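Local coordinates for protein ESSB (Staphylococcus aureus, PDB 4ANN) that is a membrane component of the type VII secretion system, probably required for secretion of EsxA and EsxB, here represented by its cytoplasmic part, at residues 94-97 against 102-105. Sequence-based numbering, arbitrary orientation. Where two conformers were deposited one is given.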
ATOM      1  N   GLU A  94      -2.781   2.662  -8.126  0.50 12.20           N
ATOM      2  CA  GLU A  94      -2.992   4.026  -8.623  0.50 13.69           C
ATOM      3  C   GLU A  94      -4.439   4.214  -9.059  0.50 13.09           C
ATOM      4  O   GLU A  94      -4.904   5.374  -9.103  0.50 14.33           O
ATOM      5  CB  GLU A  94      -2.041   4.357  -9.790  0.50 13.75           C
ATOM      6  CG  GLU A  94      -0.578   4.265  -9.456  0.50 16.01           C
ATOM      7  CD  GLU A  94       0.372   5.215 -10.096  0.50 19.78           C
ATOM      8  OE1 GLU A  94       0.800   4.947 -11.235  0.50 28.19           O
ATOM      9  OE2 GLU A  94       0.665   6.213  -9.396  0.50 25.78           O
ATOM     10  N   GLU A  95      -5.161   3.149  -9.380  1.00 12.64           N
ATOM     11  CA  GLU A  95      -6.577   3.279  -9.732  1.00 14.49           C
ATOM     12  C   GLU A  95      -7.374   3.860  -8.572  1.00 14.12           C
ATOM     13  O   GLU A  95      -8.448   4.430  -8.777  1.00 16.94           O
ATOM     14  CB  GLU A  95      -7.164   1.928 -10.151  1.00 15.88           C
ATOM     15  CG  GLU A  95      -6.554   1.408 -11.468  1.00 17.65           C
ATOM     16  CD  GLU A  95      -6.870   2.256 -12.665  1.00 22.51           C
ATOM     17  OE1 GLU A  95      -7.970   2.745 -12.924  1.00 28.69           O
ATOM     18  OE2 GLU A  95      -5.939   2.544 -13.439  1.00 29.13           O
ATOM     19  N   VAL A  96      -6.894   3.760  -7.346  1.00 12.28           N
ATOM     20  CA  VAL A  96      -7.575   4.298  -6.170  1.00 12.85           C
ATOM     21  C   VAL A  96      -7.630   5.807  -6.234  1.00 13.56           C
ATOM     22  O   VAL A  96      -8.608   6.414  -5.743  1.00 13.90           O
ATOM     23  CB  VAL A  96      -6.908   3.874  -4.841  1.00 12.35           C
ATOM     24  CG1 VAL A  96      -7.489   4.590  -3.631  1.00 13.32           C
ATOM     25  CG2 VAL A  96      -7.060   2.329  -4.736  1.00 14.97           C
ATOM     26  N   ASN A  97      -6.685   6.449  -6.895  1.00 14.56           N
ATOM     27  CA  ASN A  97      -6.687   7.897  -6.928  1.00 17.81           C
ATOM     28  C   ASN A  97      -7.880   8.478  -7.656  1.00 20.76           C
ATOM     29  O   ASN A  97      -8.213   9.660  -7.457  1.00 28.54           O
ATOM     30  CB  ASN A  97      -5.365   8.323  -7.524  1.00 20.99           C
ATOM     31  CG  ASN A  97      -4.169   7.927  -6.712  1.00 25.88           C
ATOM     32  OD1 ASN A  97      -4.270   7.734  -5.509  1.00 29.35           O
ATOM     33  ND2 ASN A  97      -2.986   7.780  -7.374  1.00 30.60           N
ATOM     34  N   THR A 102      -8.364   6.995  -0.194  1.00 10.35           N
ATOM     35  CA  THR A 102      -6.926   7.131  -0.104  1.00 10.75           C
ATOM     36  C   THR A 102      -6.400   5.853   0.531  1.00  9.70           C
ATOM     37  O   THR A 102      -7.138   5.085   1.156  1.00  9.83           O
ATOM     38  CB  THR A 102      -6.477   8.340   0.716  1.00 12.10           C
ATOM     39  OG1 THR A 102      -6.954   8.112   2.070  1.00 14.50           O
ATOM     40  CG2 THR A 102      -7.047   9.675   0.198  1.00 14.69           C
ATOM     41  N   PHE A 103      -5.074   5.647   0.361  1.00 10.62           N
ATOM     42  CA  PHE A 103      -4.442   4.428   0.857  1.00  9.81           C
ATOM     43  C   PHE A 103      -2.997   4.732   1.229  1.00  9.54           C
ATOM     44  O   PHE A 103      -2.444   5.770   0.856  1.00 10.93           O
ATOM     45  CB  PHE A 103      -4.492   3.293  -0.187  1.00 10.07           C
ATOM     46  CG  PHE A 103      -3.594   3.499  -1.402  1.00 10.00           C
ATOM     47  CD1 PHE A 103      -3.989   4.356  -2.417  1.00 13.42           C
ATOM     48  CD2 PHE A 103      -2.375   2.874  -1.523  1.00 11.36           C
ATOM     49  CE1 PHE A 103      -3.172   4.607  -3.555  1.00 14.33           C
ATOM     50  CE2 PHE A 103      -1.541   3.098  -2.631  1.00 11.96           C
ATOM     51  CZ  PHE A 103      -1.968   3.968  -3.641  1.00 13.73           C
ATOM     52  N   VAL A 104      -2.372   3.802   1.924  1.00  8.77           N
ATOM     53  CA  VAL A 104      -0.984   3.843   2.315  1.00  9.03           C
ATOM     54  C   VAL A 104      -0.259   2.697   1.616  1.00  7.58           C
ATOM     55  O   VAL A 104      -0.739   1.581   1.683  1.00  9.26           O
ATOM     56  CB  VAL A 104      -0.854   3.678   3.840  1.00 10.34           C
ATOM     57  CG1 VAL A 104       0.591   3.581   4.263  1.00 12.03           C
ATOM     58  CG2 VAL A 104      -1.634   4.793   4.543  1.00 13.96           C
ATOM     59  N   LEU A 105       0.880   2.958   1.009  1.00  7.29           N
ATOM     60  CA  LEU A 105       1.695   1.919   0.362  1.00  6.97           C
ATOM     61  C   LEU A 105       2.768   1.475   1.327  1.00  6.74           C
ATOM     62  O   LEU A 105       3.733   2.228   1.608  1.00  7.66           O
ATOM     63  CB  LEU A 105       2.294   2.395  -0.936  1.00  7.36           C
ATOM     64  CG  LEU A 105       2.998   1.321  -1.730  1.00  7.61           C
ATOM     65  CD1 LEU A 105       2.027   0.253  -2.193  1.00  8.37           C
ATOM     66  CD2 LEU A 105       3.744   1.911  -2.921  1.00  9.84           C
TER
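Val96 and Phe103 make the apolar heart of this contact, where a turn with helical backbone angles meets the extended chain a few residues on. The methyl CG1 of Val96 lies 3.7 Å from CD1 of Phe103, approaching the ring obliquely, and the branch point Val96 CB is 3.8 Å from the same CD1. A chi1 of 172° sets CG1 opposite the backbone nitrogen and carries this methyl to the ring; valine's compact, branched side chain suits a buried spot beside a broad, flat partner. Asn97 comes in at the ring's edge: OD1 stands 3.8 Å from Phe103 CE1 and near the ring plane, with the amide and ring planes 25° apart. A carbonyl oxygen there faces the slightly positive rim of C-H bonds, so the exposed asparagine can border the apolar patch as a weak polar neighbour.

The turn itself is held by the backbone bond from Asn97 N to Glu94 O (3.0 Å), and Val96 O accepts a further bond from Thr99 OG1. On the other segment, the CB of Thr102 points away from 94-97; its buried OG1 is satisfied by Pro131 O, while its backbone pairs with Gly124. Phe103 directly follows this paired residue, and its ring, large enough to reach several partners, also touches Leu93 in the preceding loop and Phe139 of helix 136-151; Val96 has Tyr46 beside it.

Within the YukC-family cytoplasmic region, the loop after helix 80-89 thus packs against the chain just beyond strand 101-102, which pairs antiparallel with strand 124-125: a local hydrophobic contact across a short connection.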